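Local coordinates for protein predicted component of a thermophile-specific DNA repair system, contains a RAMP domain (Methanopyrus kandleri, PDB 4N0L) that probably binds CRISPR RNA as the Csm3 subunit of a type III-A antiviral defence complex, and carries a bound zinc ion, at residues R323-R328 with L340-G345; G6-V11 with S240-L245; E296-A301 with D310-R315; E94-A99 with P108-G113. One frame throughout, in Å; residues are numbered along the deposited sequence.

Interaction 1: R323-R328 with L340-G345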
loop_
_atom_site.group_PDB
_atom_site.type_symbol
_atom_site.label_atom_id
_atom_site.label_comp_id
_atom_site.label_asym_id
_atom_site.label_seq_id
_atom_site.Cartn_x
_atom_site.Cartn_y
_atom_site.Cartn_z
ATOM N N ARG A 323 -13.390 -6.961 16.266
ATOM C CA ARG A 323 -14.293 -7.426 17.310
ATOM C C ARG A 323 -15.048 -6.274 17.985
ATOM O O ARG A 323 -16.164 -6.456 18.472
ATOM C CB ARG A 323 -13.476 -8.231 18.332
ATOM C CG ARG A 323 -14.052 -8.356 19.732
ATOM C CD ARG A 323 -13.102 -9.165 20.611
ATOM N NE ARG A 323 -12.511 -8.372 21.686
ATOM C CZ ARG A 323 -11.310 -8.602 22.210
ATOM N NH1 ARG A 323 -10.562 -9.593 21.746
ATOM N NH2 ARG A 323 -10.852 -7.834 23.190
ATOM N N ASP A 324 -14.451 -5.086 17.981
ATOM C CA ASP A 324 -15.109 -3.894 18.520
ATOM C C ASP A 324 -16.200 -3.363 17.595
ATOM O O ASP A 324 -17.145 -2.718 18.047
ATOM C CB ASP A 324 -14.089 -2.782 18.789
ATOM C CG ASP A 324 -13.030 -3.190 19.790
ATOM O OD1 ASP A 324 -13.328 -4.029 20.666
ATOM O OD2 ASP A 324 -11.903 -2.659 19.709
ATOM N N LEU A 325 -16.058 -3.619 16.299
ATOM C CA LEU A 325 -16.973 -3.057 15.312
ATOM C C LEU A 325 -18.011 -4.053 14.815
ATOM O O LEU A 325 -19.051 -3.664 14.283
ATOM C CB LEU A 325 -16.190 -2.519 14.115
ATOM C CG LEU A 325 -15.000 -1.604 14.401
ATOM C CD1 LEU A 325 -14.292 -1.270 13.102
ATOM C CD2 LEU A 325 -15.451 -0.339 15.112
ATOM N N GLU A 326 -17.741 -5.337 15.011
ATOM C CA GLU A 326 -18.534 -6.377 14.373
ATOM C C GLU A 326 -18.279 -7.719 15.043
ATOM O O GLU A 326 -17.274 -7.896 15.731
ATOM C CB GLU A 326 -18.195 -6.468 12.883
ATOM C CG GLU A 326 -19.385 -6.715 11.971
ATOM C CD GLU A 326 -20.437 -5.633 12.085
ATOM O OE1 GLU A 326 -20.134 -4.469 11.744
ATOM O OE2 GLU A 326 -21.569 -5.944 12.513
ATOM N N ASP A 327 -19.188 -8.667 14.839
ATOM C CA ASP A 327 -19.039 -9.993 15.422
ATOM C C ASP A 327 -18.101 -10.809 14.537
ATOM O O ASP A 327 -18.503 -11.799 13.924
ATOM C CB ASP A 327 -20.401 -10.679 15.564
ATOM C CG ASP A 327 -20.312 -12.019 16.271
ATOM O OD1 ASP A 327 -19.364 -12.219 17.059
ATOM O OD2 ASP A 327 -21.194 -12.873 16.038
ATOM N N ARG A 328 -16.846 -10.373 14.478
ATOM C CA ARG A 328 -15.845 -10.944 13.578
ATOM C C ARG A 328 -14.461 -10.895 14.206
ATOM O O ARG A 328 -14.169 -10.013 15.015
ATOM C CB ARG A 328 -15.812 -10.184 12.245
ATOM C CG ARG A 328 -17.145 -10.019 11.529
ATOM C CD ARG A 328 -17.402 -11.194 10.606
ATOM N NE ARG A 328 -16.307 -11.344 9.649
ATOM C CZ ARG A 328 -16.192 -10.636 8.528
ATOM N NH1 ARG A 328 -15.159 -10.833 7.721
ATOM N NH2 ARG A 328 -17.106 -9.730 8.212
ATOM N N LEU A 340 -15.113 3.432 8.390
ATOM C CA LEU A 340 -13.976 4.304 8.675
ATOM C C LEU A 340 -14.354 5.540 9.483
ATOM O O LEU A 340 -13.559 6.017 10.294
ATOM C CB LEU A 340 -13.299 4.738 7.379
ATOM C CG LEU A 340 -12.133 3.864 6.931
ATOM C CD1 LEU A 340 -11.420 4.533 5.783
ATOM C CD2 LEU A 340 -11.176 3.608 8.085
ATOM N N ASP A 341 -15.555 6.062 9.253
ATOM C CA ASP A 341 -16.078 7.158 10.061
ATOM C C ASP A 341 -16.074 6.732 11.519
ATOM O O ASP A 341 -15.591 7.444 12.399
ATOM C CB ASP A 341 -17.492 7.540 9.624
ATOM C CG ASP A 341 -17.512 8.305 8.317
ATOM O OD1 ASP A 341 -16.467 8.877 7.945
ATOM O OD2 ASP A 341 -18.574 8.333 7.659
ATOM N N GLU A 342 -16.625 5.547 11.746
ATOM C CA GLU A 342 -16.692 4.932 13.059
ATOM C C GLU A 342 -15.296 4.735 13.657
ATOM O O GLU A 342 -15.061 5.049 14.823
ATOM C CB GLU A 342 -17.432 3.600 12.938
ATOM C CG GLU A 342 -17.827 2.932 14.229
ATOM C CD GLU A 342 -19.043 2.041 14.040
ATOM O OE1 GLU A 342 -19.633 1.599 15.047
ATOM O OE2 GLU A 342 -19.411 1.788 12.873
ATOM N N VAL A 343 -14.373 4.223 12.846
ATOM C CA VAL A 343 -13.001 3.961 13.284
ATOM C C VAL A 343 -12.232 5.229 13.663
ATOM O O VAL A 343 -11.682 5.326 14.759
ATOM C CB VAL A 343 -12.202 3.208 12.199
ATOM C CG1 VAL A 343 -10.724 3.187 12.547
ATOM C CG2 VAL A 343 -12.724 1.795 12.049
ATOM N N VAL A 344 -12.193 6.194 12.746
ATOM C CA VAL A 344 -11.425 7.422 12.940
ATOM C C VAL A 344 -11.924 8.206 14.157
ATOM O O VAL A 344 -11.146 8.872 14.845
ATOM C CB VAL A 344 -11.475 8.311 11.672
ATOM C CG1 VAL A 344 -10.813 9.658 11.916
ATOM C CG2 VAL A 344 -10.807 7.598 10.506
ATOM N N GLY A 345 -13.222 8.104 14.429
ATOM C CA GLY A 345 -13.816 8.723 15.601
ATOM C C GLY A 345 -13.182 8.273 16.905
ATOM O O GLY A 345 -13.171 9.018 17.885
#

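Interaction 2: G6-V11 with S240-L245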
loop_
_atom_site.group_PDB
_atom_site.type_symbol
_atom_site.label_atom_id
_atom_site.label_comp_id
_atom_site.label_asym_id
_atom_site.label_seq_id
_atom_site.Cartn_x
_atom_site.Cartn_y
_atom_site.Cartn_z
ATOM N N GLY A 6 3.477 9.940 14.754
ATOM C CA GLY A 6 3.163 8.615 15.250
ATOM C C GLY A 6 2.553 7.750 14.163
ATOM O O GLY A 6 2.630 8.087 12.981
ATOM N N THR A 7 1.921 6.647 14.554
ATOM C CA THR A 7 1.577 5.607 13.590
ATOM C C THR A 7 0.241 4.907 13.815
ATOM O O THR A 7 -0.274 4.841 14.932
ATOM C CB THR A 7 2.658 4.506 13.567
ATOM O OG1 THR A 7 2.847 4.002 14.895
ATOM C CG2 THR A 7 3.985 5.042 13.051
ATOM N N ILE A 8 -0.308 4.380 12.725
ATOM C CA ILE A 8 -1.412 3.430 12.784
ATOM C C ILE A 8 -0.944 2.140 12.131
ATOM O O ILE A 8 -0.527 2.144 10.974
ATOM C CB ILE A 8 -2.670 3.927 12.059
ATOM C CG1 ILE A 8 -3.228 5.186 12.721
ATOM C CG2 ILE A 8 -3.730 2.834 12.034
ATOM C CD1 ILE A 8 -4.322 5.842 11.914
ATOM N N THR A 9 -1.006 1.038 12.872
ATOM C CA THR A 9 -0.515 -0.238 12.364
ATOM C C THR A 9 -1.633 -1.239 12.107
ATOM O O THR A 9 -2.373 -1.608 13.019
ATOM C CB THR A 9 0.491 -0.872 13.332
ATOM O OG1 THR A 9 1.594 0.021 13.530
ATOM C CG2 THR A 9 1.007 -2.187 12.774
ATOM N N LEU A 10 -1.745 -1.678 10.857
ATOM C CA LEU A 10 -2.672 -2.745 10.499
ATOM C C LEU A 10 -2.033 -4.081 10.842
ATOM O O LEU A 10 -0.908 -4.357 10.425
ATOM C CB LEU A 10 -3.040 -2.700 9.007
ATOM C CG LEU A 10 -3.902 -1.576 8.410
ATOM C CD1 LEU A 10 -3.345 -0.178 8.668
ATOM C CD2 LEU A 10 -4.102 -1.803 6.914
ATOM N N VAL A 11 -2.744 -4.903 11.611
ATOM C CA VAL A 11 -2.229 -6.208 12.010
ATOM C C VAL A 11 -3.205 -7.325 11.660
ATOM O O VAL A 11 -4.393 -7.258 11.982
ATOM C CB VAL A 11 -1.930 -6.265 13.522
ATOM C CG1 VAL A 11 -1.351 -7.625 13.907
ATOM C CG2 VAL A 11 -0.989 -5.140 13.929
ATOM N N SER A 240 -8.945 9.875 4.774
ATOM C CA SER A 240 -8.866 9.696 3.331
ATOM C C SER A 240 -7.756 8.717 2.963
ATOM O O SER A 240 -7.942 7.859 2.098
ATOM C CB SER A 240 -8.635 11.038 2.633
ATOM O OG SER A 240 -9.795 11.451 1.930
ATOM N N ASP A 241 -6.613 8.839 3.633
ATOM C CA ASP A 241 -5.482 7.951 3.388
ATOM C C ASP A 241 -5.840 6.504 3.716
ATOM O O ASP A 241 -5.526 5.590 2.951
ATOM C CB ASP A 241 -4.265 8.377 4.212
ATOM C CG ASP A 241 -3.525 9.557 3.603
ATOM O OD1 ASP A 241 -3.927 10.033 2.520
ATOM O OD2 ASP A 241 -2.528 10.002 4.213
ATOM N N LEU A 242 -6.502 6.308 4.852
ATOM C CA LEU A 242 -6.915 4.979 5.284
ATOM C C LEU A 242 -7.866 4.351 4.274
ATOM O O LEU A 242 -7.762 3.163 3.970
ATOM C CB LEU A 242 -7.574 5.040 6.662
ATOM C CG LEU A 242 -6.654 5.423 7.821
ATOM C CD1 LEU A 242 -7.402 5.365 9.144
ATOM C CD2 LEU A 242 -5.417 4.536 7.853
ATOM N N LYS A 243 -8.790 5.157 3.760
ATOM C CA LYS A 243 -9.717 4.708 2.728
ATOM C C LYS A 243 -8.982 4.217 1.491
ATOM O O LYS A 243 -9.290 3.153 0.956
ATOM C CB LYS A 243 -10.683 5.832 2.346
ATOM C CG LYS A 243 -11.826 5.377 1.451
ATOM C CD LYS A 243 -12.169 6.424 0.406
ATOM C CE LYS A 243 -12.594 7.729 1.054
ATOM N NZ LYS A 243 -12.656 8.842 0.069
ATOM N N TYR A 244 -8.005 4.997 1.045
ATOM C CA TYR A 244 -7.269 4.675 -0.169
ATOM C C TYR A 244 -6.285 3.529 0.050
ATOM O O TYR A 244 -6.082 2.704 -0.838
ATOM C CB TYR A 244 -6.547 5.919 -0.690
ATOM C CG TYR A 244 -7.498 7.011 -1.135
ATOM C CD1 TYR A 244 -8.673 6.699 -1.810
ATOM C CD2 TYR A 244 -7.230 8.350 -0.874
ATOM C CE1 TYR A 244 -9.549 7.687 -2.217
ATOM C CE2 TYR A 244 -8.102 9.346 -1.276
ATOM C CZ TYR A 244 -9.260 9.007 -1.948
ATOM O OH TYR A 244 -10.135 9.990 -2.353
ATOM N N LEU A 245 -5.686 3.475 1.236
ATOM C CA LEU A 245 -4.802 2.370 1.587
ATOM C C LEU A 245 -5.571 1.050 1.587
ATOM O O LEU A 245 -5.138 0.068 0.979
ATOM C CB LEU A 245 -4.156 2.604 2.953
ATOM C CG LEU A 245 -3.309 1.442 3.479
ATOM C CD1 LEU A 245 -2.196 1.105 2.495
ATOM C CD2 LEU A 245 -2.741 1.760 4.852
#

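Interaction 3: E296-A301 with D310-R315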
loop_
_atom_site.group_PDB
_atom_site.type_symbol
_atom_site.label_atom_id
_atom_site.label_comp_id
_atom_site.label_asym_id
_atom_site.label_seq_id
_atom_site.Cartn_x
_atom_site.Cartn_y
_atom_site.Cartn_z
ATOM N N GLU A 296 -6.594 -12.962 24.859
ATOM C CA GLU A 296 -7.992 -12.919 24.448
ATOM C C GLU A 296 -8.123 -12.796 22.928
ATOM O O GLU A 296 -8.958 -13.464 22.321
ATOM C CB GLU A 296 -8.717 -11.761 25.136
ATOM C CG GLU A 296 -10.182 -11.643 24.756
ATOM C CD GLU A 296 -10.921 -10.605 25.578
ATOM O OE1 GLU A 296 -12.047 -10.235 25.187
ATOM O OE2 GLU A 296 -10.384 -10.171 26.621
ATOM N N ASP A 297 -7.294 -11.946 22.323
ATOM C CA ASP A 297 -7.304 -11.748 20.873
ATOM C C ASP A 297 -6.961 -13.035 20.129
ATOM O O ASP A 297 -7.512 -13.312 19.063
ATOM C CB ASP A 297 -6.320 -10.648 20.455
ATOM C CG ASP A 297 -6.659 -9.295 21.049
ATOM O OD1 ASP A 297 -7.749 -8.764 20.749
ATOM O OD2 ASP A 297 -5.821 -8.750 21.797
ATOM N N LYS A 298 -6.037 -13.807 20.690
ATOM C CA LYS A 298 -5.586 -15.053 20.074
ATOM C C LYS A 298 -6.676 -16.121 20.106
ATOM O O LYS A 298 -6.893 -16.826 19.120
ATOM C CB LYS A 298 -4.322 -15.559 20.770
ATOM C CG LYS A 298 -3.160 -14.582 20.696
ATOM C CD LYS A 298 -1.941 -15.088 21.445
ATOM C CE LYS A 298 -0.877 -14.005 21.535
ATOM N NZ LYS A 298 0.370 -14.488 22.188
ATOM N N ASP A 299 -7.352 -16.244 21.245
ATOM C CA ASP A 299 -8.473 -17.172 21.379
ATOM C C ASP A 299 -9.614 -16.785 20.441
ATOM O O ASP A 299 -10.248 -17.644 19.830
ATOM C CB ASP A 299 -8.975 -17.222 22.824
ATOM C CG ASP A 299 -7.968 -17.843 23.775
ATOM O OD1 ASP A 299 -7.009 -18.487 23.301
ATOM O OD2 ASP A 299 -8.144 -17.696 25.003
ATOM N N GLU A 300 -9.878 -15.485 20.349
ATOM C CA GLU A 300 -10.921 -14.960 19.470
ATOM C C GLU A 300 -10.617 -15.156 17.984
ATOM O O GLU A 300 -11.535 -15.313 17.182
ATOM C CB GLU A 300 -11.154 -13.470 19.746
ATOM C CG GLU A 300 -11.803 -13.162 21.090
ATOM C CD GLU A 300 -13.258 -13.585 21.160
ATOM O OE1 GLU A 300 -13.854 -13.873 20.100
ATOM O OE2 GLU A 300 -13.807 -13.633 22.280
ATOM N N ALA A 301 -9.336 -15.164 17.620
ATOM C CA ALA A 301 -8.948 -15.153 16.208
ATOM C C ALA A 301 -8.706 -16.545 15.639
ATOM O O ALA A 301 -9.645 -17.168 15.139
ATOM C CB ALA A 301 -7.709 -14.303 16.016
ATOM N N ASP A 310 1.505 -16.056 16.865
ATOM C CA ASP A 310 2.961 -16.001 16.758
ATOM C C ASP A 310 3.529 -14.735 17.387
ATOM O O ASP A 310 4.746 -14.581 17.492
ATOM C CB ASP A 310 3.398 -16.082 15.294
ATOM C CG ASP A 310 2.931 -17.354 14.614
ATOM O OD1 ASP A 310 2.515 -18.290 15.325
ATOM O OD2 ASP A 310 2.988 -17.419 13.367
ATOM N N LEU A 311 2.628 -13.843 17.765
ATOM C CA LEU A 311 2.982 -12.526 18.251
ATOM C C LEU A 311 2.915 -12.400 19.758
ATOM O O LEU A 311 2.011 -12.898 20.402
ATOM C CB LEU A 311 2.055 -11.481 17.638
ATOM C CG LEU A 311 2.511 -10.772 16.372
ATOM C CD1 LEU A 311 3.435 -11.657 15.569
ATOM C CD2 LEU A 311 1.323 -10.335 15.544
ATOM N N GLU A 312 3.894 -11.700 20.301
ATOM C CA GLU A 312 3.838 -11.211 21.657
ATOM C C GLU A 312 3.101 -9.881 21.584
ATOM O O GLU A 312 3.106 -9.224 20.556
ATOM C CB GLU A 312 5.251 -11.034 22.199
ATOM C CG GLU A 312 5.462 -11.551 23.610
ATOM C CD GLU A 312 5.067 -13.003 23.797
ATOM O OE1 GLU A 312 5.943 -13.878 23.678
ATOM O OE2 GLU A 312 3.886 -13.272 24.085
ATOM N N ALA A 313 2.439 -9.494 22.657
ATOM C CA ALA A 313 1.648 -8.277 22.628
ATOM C C ALA A 313 2.508 -7.020 22.578
ATOM O O ALA A 313 3.573 -6.960 23.166
ATOM C CB ALA A 313 0.702 -8.231 23.809
ATOM N N GLU A 314 2.032 -6.018 21.859
ATOM C CA GLU A 314 2.707 -4.729 21.819
ATOM C C GLU A 314 1.831 -3.638 22.378
ATOM O O GLU A 314 0.598 -3.706 22.335
ATOM C CB GLU A 314 3.132 -4.330 20.407
ATOM C CG GLU A 314 4.638 -4.342 20.136
ATOM C CD GLU A 314 5.129 -5.609 19.490
ATOM O OE1 GLU A 314 4.686 -5.916 18.368
ATOM O OE2 GLU A 314 6.016 -6.262 20.071
ATOM N N ARG A 315 2.500 -2.623 22.904
ATOM C CA ARG A 315 1.829 -1.515 23.542
ATOM C C ARG A 315 1.453 -0.424 22.552
ATOM O O ARG A 315 2.285 0.065 21.787
ATOM C CB ARG A 315 2.710 -0.937 24.651
ATOM C CG ARG A 315 2.716 -1.730 25.947
ATOM C CD ARG A 315 3.903 -1.361 26.825
ATOM N NE ARG A 315 3.667 -1.756 28.212
ATOM C CZ ARG A 315 4.595 -2.157 29.075
ATOM N NH1 ARG A 315 5.867 -2.272 28.711
ATOM N NH2 ARG A 315 4.233 -2.464 30.314
#

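Interaction 4: E94-A99 with P108-G113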
loop_
_atom_site.group_PDB
_atom_site.type_symbol
_atom_site.label_atom_id
_atom_site.label_comp_id
_atom_site.label_asym_id
_atom_site.label_seq_id
_atom_site.Cartn_x
_atom_site.Cartn_y
_atom_site.Cartn_z
ATOM N N GLU A 94 0.969 22.630 1.197
ATOM C CA GLU A 94 1.860 23.768 0.968
ATOM C C GLU A 94 2.195 23.911 -0.512
ATOM O O GLU A 94 2.020 24.982 -1.096
ATOM C CB GLU A 94 3.149 23.630 1.777
ATOM C CG GLU A 94 3.014 23.972 3.249
ATOM C CD GLU A 94 3.970 23.182 4.120
ATOM O OE1 GLU A 94 4.172 21.981 3.847
ATOM O OE2 GLU A 94 4.529 23.768 5.070
ATOM N N VAL A 95 2.681 22.822 -1.102
ATOM C CA VAL A 95 3.027 22.773 -2.519
ATOM C C VAL A 95 1.922 23.327 -3.419
ATOM O O VAL A 95 2.188 24.153 -4.292
ATOM C CB VAL A 95 3.357 21.331 -2.961
ATOM C CG1 VAL A 95 3.503 21.253 -4.473
ATOM C CG2 VAL A 95 4.624 20.846 -2.275
ATOM N N TYR A 96 0.686 22.877 -3.208
ATOM C CA TYR A 96 -0.425 23.338 -4.037
ATOM C C TYR A 96 -0.727 24.824 -3.844
ATOM O O TYR A 96 -0.985 25.535 -4.816
ATOM C CB TYR A 96 -1.687 22.528 -3.760
ATOM C CG TYR A 96 -2.893 23.052 -4.509
ATOM C CD1 TYR A 96 -3.066 22.776 -5.859
ATOM C CD2 TYR A 96 -3.854 23.828 -3.870
ATOM C CE1 TYR A 96 -4.161 23.257 -6.553
ATOM C CE2 TYR A 96 -4.953 24.313 -4.557
ATOM C CZ TYR A 96 -5.101 24.024 -5.897
ATOM O OH TYR A 96 -6.193 24.501 -6.585
ATOM N N GLU A 97 -0.708 25.284 -2.596
ATOM C CA GLU A 97 -0.987 26.687 -2.296
ATOM C C GLU A 97 0.073 27.539 -2.983
ATOM O O GLU A 97 -0.222 28.570 -3.588
ATOM C CB GLU A 97 -0.988 26.954 -0.788
ATOM C CG GLU A 97 -1.897 26.051 0.046
ATOM C CD GLU A 97 -3.362 26.438 -0.015
ATOM O OE1 GLU A 97 -4.006 26.482 1.056
ATOM O OE2 GLU A 97 -3.875 26.686 -1.126
ATOM N N GLU A 98 1.312 27.074 -2.878
ATOM C CA GLU A 98 2.476 27.738 -3.445
ATOM C C GLU A 98 2.453 27.736 -4.975
ATOM O O GLU A 98 3.012 28.627 -5.612
ATOM C CB GLU A 98 3.742 27.051 -2.928
ATOM C CG GLU A 98 5.043 27.779 -3.181
ATOM C CD GLU A 98 6.214 27.068 -2.530
ATOM O OE1 GLU A 98 5.991 25.992 -1.934
ATOM O OE2 GLU A 98 7.351 27.579 -2.611
ATOM N N ALA A 99 1.809 26.728 -5.555
ATOM C CA ALA A 99 1.773 26.563 -7.008
ATOM C C ALA A 99 0.508 27.127 -7.654
ATOM O O ALA A 99 0.453 27.288 -8.873
ATOM C CB ALA A 99 1.923 25.088 -7.370
ATOM N N PRO A 108 -6.238 17.046 -12.508
ATOM C CA PRO A 108 -7.446 16.279 -12.183
ATOM C C PRO A 108 -7.220 15.137 -11.189
ATOM O O PRO A 108 -8.196 14.588 -10.678
ATOM C CB PRO A 108 -7.878 15.729 -13.547
ATOM C CG PRO A 108 -6.617 15.640 -14.326
ATOM C CD PRO A 108 -5.779 16.804 -13.887
ATOM N N TRP A 109 -5.966 14.797 -10.911
ATOM C CA TRP A 109 -5.664 13.702 -9.993
ATOM C C TRP A 109 -5.460 14.220 -8.576
ATOM O O TRP A 109 -4.986 13.495 -7.701
ATOM C CB TRP A 109 -4.420 12.936 -10.447
ATOM C CG TRP A 109 -3.165 13.751 -10.399
ATOM C CD1 TRP A 109 -2.342 13.926 -9.325
ATOM C CD2 TRP A 109 -2.582 14.494 -11.477
ATOM N NE1 TRP A 109 -1.286 14.738 -9.664
ATOM C CE2 TRP A 109 -1.410 15.099 -10.979
ATOM C CE3 TRP A 109 -2.939 14.709 -12.811
ATOM C CZ2 TRP A 109 -0.593 15.903 -11.771
ATOM C CZ3 TRP A 109 -2.126 15.508 -13.594
ATOM C CH2 TRP A 109 -0.967 16.095 -13.072
ATOM N N LEU A 110 -5.813 15.481 -8.355
ATOM C CA LEU A 110 -5.636 16.096 -7.048
ATOM C C LEU A 110 -6.935 16.048 -6.241
ATOM O O LEU A 110 -8.025 16.150 -6.804
ATOM C CB LEU A 110 -5.164 17.544 -7.210
ATOM C CG LEU A 110 -3.674 17.742 -7.507
ATOM C CD1 LEU A 110 -3.265 19.198 -7.312
ATOM C CD2 LEU A 110 -2.822 16.822 -6.653
ATOM N N GLU A 111 -6.816 15.874 -4.928
ATOM C CA GLU A 111 -7.968 15.956 -4.032
ATOM C C GLU A 111 -7.621 16.810 -2.820
ATOM O O GLU A 111 -6.697 16.484 -2.072
ATOM C CB GLU A 111 -8.427 14.565 -3.588
ATOM C CG GLU A 111 -9.715 14.582 -2.772
ATOM C CD GLU A 111 -10.247 13.192 -2.475
ATOM O OE1 GLU A 111 -9.581 12.450 -1.722
ATOM O OE2 GLU A 111 -11.331 12.843 -2.992
ATOM N N ASN A 112 -8.373 17.891 -2.628
ATOM C CA ASN A 112 -8.052 18.907 -1.627
ATOM C C ASN A 112 -6.591 19.350 -1.699
ATOM O O ASN A 112 -5.932 19.534 -0.674
ATOM C CB ASN A 112 -8.376 18.398 -0.219
ATOM C CG ASN A 112 -9.831 17.993 -0.067
ATOM O OD1 ASN A 112 -10.726 18.619 -0.634
ATOM N ND2 ASN A 112 -10.073 16.940 0.706
ATOM N N GLY A 113 -6.094 19.508 -2.923
ATOM C CA GLY A 113 -4.778 20.072 -3.157
ATOM C C GLY A 113 -3.607 19.104 -3.165
ATOM O O GLY A 113 -2.482 19.500 -3.471
#

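Interaction 1: R323-R328 with L340-G345
Leu325, in the short helical segment 322-325, sets its two methyls against neighbouring residues of helix 340-345. CD1 meets CG2 of Val343 at 3.6 Å, and there the two side chains lie at about a right angle, so the contact is made methyl to methyl rather than along their lengths. CD2 takes the other partner, the aliphatic part of Glu342, with 4.1 Å between Leu325 CD2 and Glu342 CG; these two side chains run past each other in opposite directions. With CG anti to the backbone N (chi1 -169°) and the chain stretched out beyond it, Glu342 offers its methylene to the leucine while its carboxylate carries on past. That carboxylate ends 6.4 Å from the like-charged Glu326, measured from Glu342 OE2 to Glu326 OE1. Glu326 has a closer partner of opposite charge, since OE1 forms a salt bridge with Arg339, just ahead of helix 340-345. The joint is small and apolar, with carboxylates at its border. Helix 333-338, lying between the two segments in sequence, adds Trp336, which touches both Leu325 and Val343, while Leu340 turns away from this contact and packs against helix 238-255.

Interaction 2: G6-V11 with S240-L245
Apolar packing carries the whole contact between strand 7-16 and helix 238-255. Ile8 and Leu242 meet through their end methyls, CD1 of Ile8 to CD1 of Leu242 at 4.2 Å, the two side chains crossing at about a right angle. One step further along, Leu10 CD1 and Leu245 CD2 approach to 4.3 Å. Ile8 and Leu10 sit two residues apart and so share one face of the strand; Leu242 and Leu245 are three apart, a little under one turn, and so on much the same side of the helix. Leu242 CG is anti to its carbonyl carbon (chi1 -67°), and from there its CD1 extends to the isoleucine. A helix laid on one face of an antiparallel sheet in this way belongs to the RRM-like, ferredoxin-type fold of RAMP proteins, and here strand 7-16 is the middle strand of the sheet. Backbone hydrogen bonds tie that strand to both neighbours: Ile8 and Leu10 pair with Tyr230 and Val228 on strand 223-231, Thr7 and Thr9 with Arg278 and Cys276 on strand 268-278. Among the polar contacts of the helix, Asp241 forms salt bridges with Arg171 and Arg119 and is hydrogen-bonded to the OH of Tyr230.

Interaction 3: E296-A301 with D310-R315
Lys298 leaves its helix with CG anti to the carbonyl carbon (chi1 -60°) and then runs fully extended, every later torsion close to 180°, which carries its ammonium across to the loop at Leu311. There NZ of Lys298 donates a hydrogen bond of 2.9 Å to the backbone O of Leu311. The approach is nearly end-on to the carbonyl, with a C=O...N angle of 166°. The methylene before the amine comes close as well, Lys298 CE lying 3.3 Å from Leu311 O. The Leu311 side chain takes no part in this bond; it leads off to pack on Pro293. Glu312 bends back at chi2 (55°), and this brings its carboxylate near the same ammonium, although at 4.2 Å from Lys298 NZ to Glu312 OE2 the pair is too far apart for a salt bridge. It may still add a favourable electrostatic pull at this surface site. One lysine thus links helix 295-300 to the loop that leads into strand 314-316. Asp297, next to it on the helix, forms a salt bridge with Arg321, while Glu314 pairs through its backbone with Phe292 of strand 290-292, the strand just before this helix.

Interaction 4: E94-A99 with P108-G113
Tyr96 lays one face of its ring over the backbone of Gly113. The CA of Gly113 stands 4.1 Å from the ring centroid and 24° off the normal, a CH-pi contact shifted toward the rim of the ring. Next to it the carbonyl of the same glycine comes close to the base of the side chain, with Gly113 O 3.1 Å from Tyr96 CB. Leu110 supplies the other first-shell contact, its CD1 lying 3.9 Å from CD1 of Tyr96 in an oblique approach. CB of Tyr96 already points to the loop, and with CG anti to the backbone N (chi1 175°) the ring lies against Gly113. At the far end of the ring, Tyr96 OH is hydrogen-bonded to OD1 of Asp106, in the connection between the two segments, and this should help fix how the ring lies. Gly113 has a positive phi (88°), and with no side chain its CA can lie close over the ring. Further out, Leu110 packs on Phe90, and its side chain is about 4 Å from that of Cys115 and about 6 Å from the zinc ion at their nearest atoms. The contact thus backs onto a zinc site of three cysteines and one histidine, made by His86, Cys88, Cys115 and Cys118, with the last two forming a CxxC pair.

How the interactions relate
Interaction 2, at the strand-helix core of the fold, touches each of the other three. Helix 340-345 of interaction 1 packs on its helix, Leu340 CD1 lying 3.4 Å from Lys243 N. Interaction 3 meets the strand, with Val11 CG1 4.1 Å from Leu311 CD2. Toward the zinc site, the OH of Tyr244 and OE1 of Glu111, 2.6 Å apart, probably share a hydrogen bond that joins the helix to the loop of interaction 4. Interactions 1 and 3 are bridged directly by the salt bridge from Arg323 NH1 to Asp297 OD1, at 3.1 Å. Interactions 3 and 4 lie on opposite sides of the chain's centre, their own centres about 41 Å apart, and of the four only interaction 4 adjoins the zinc.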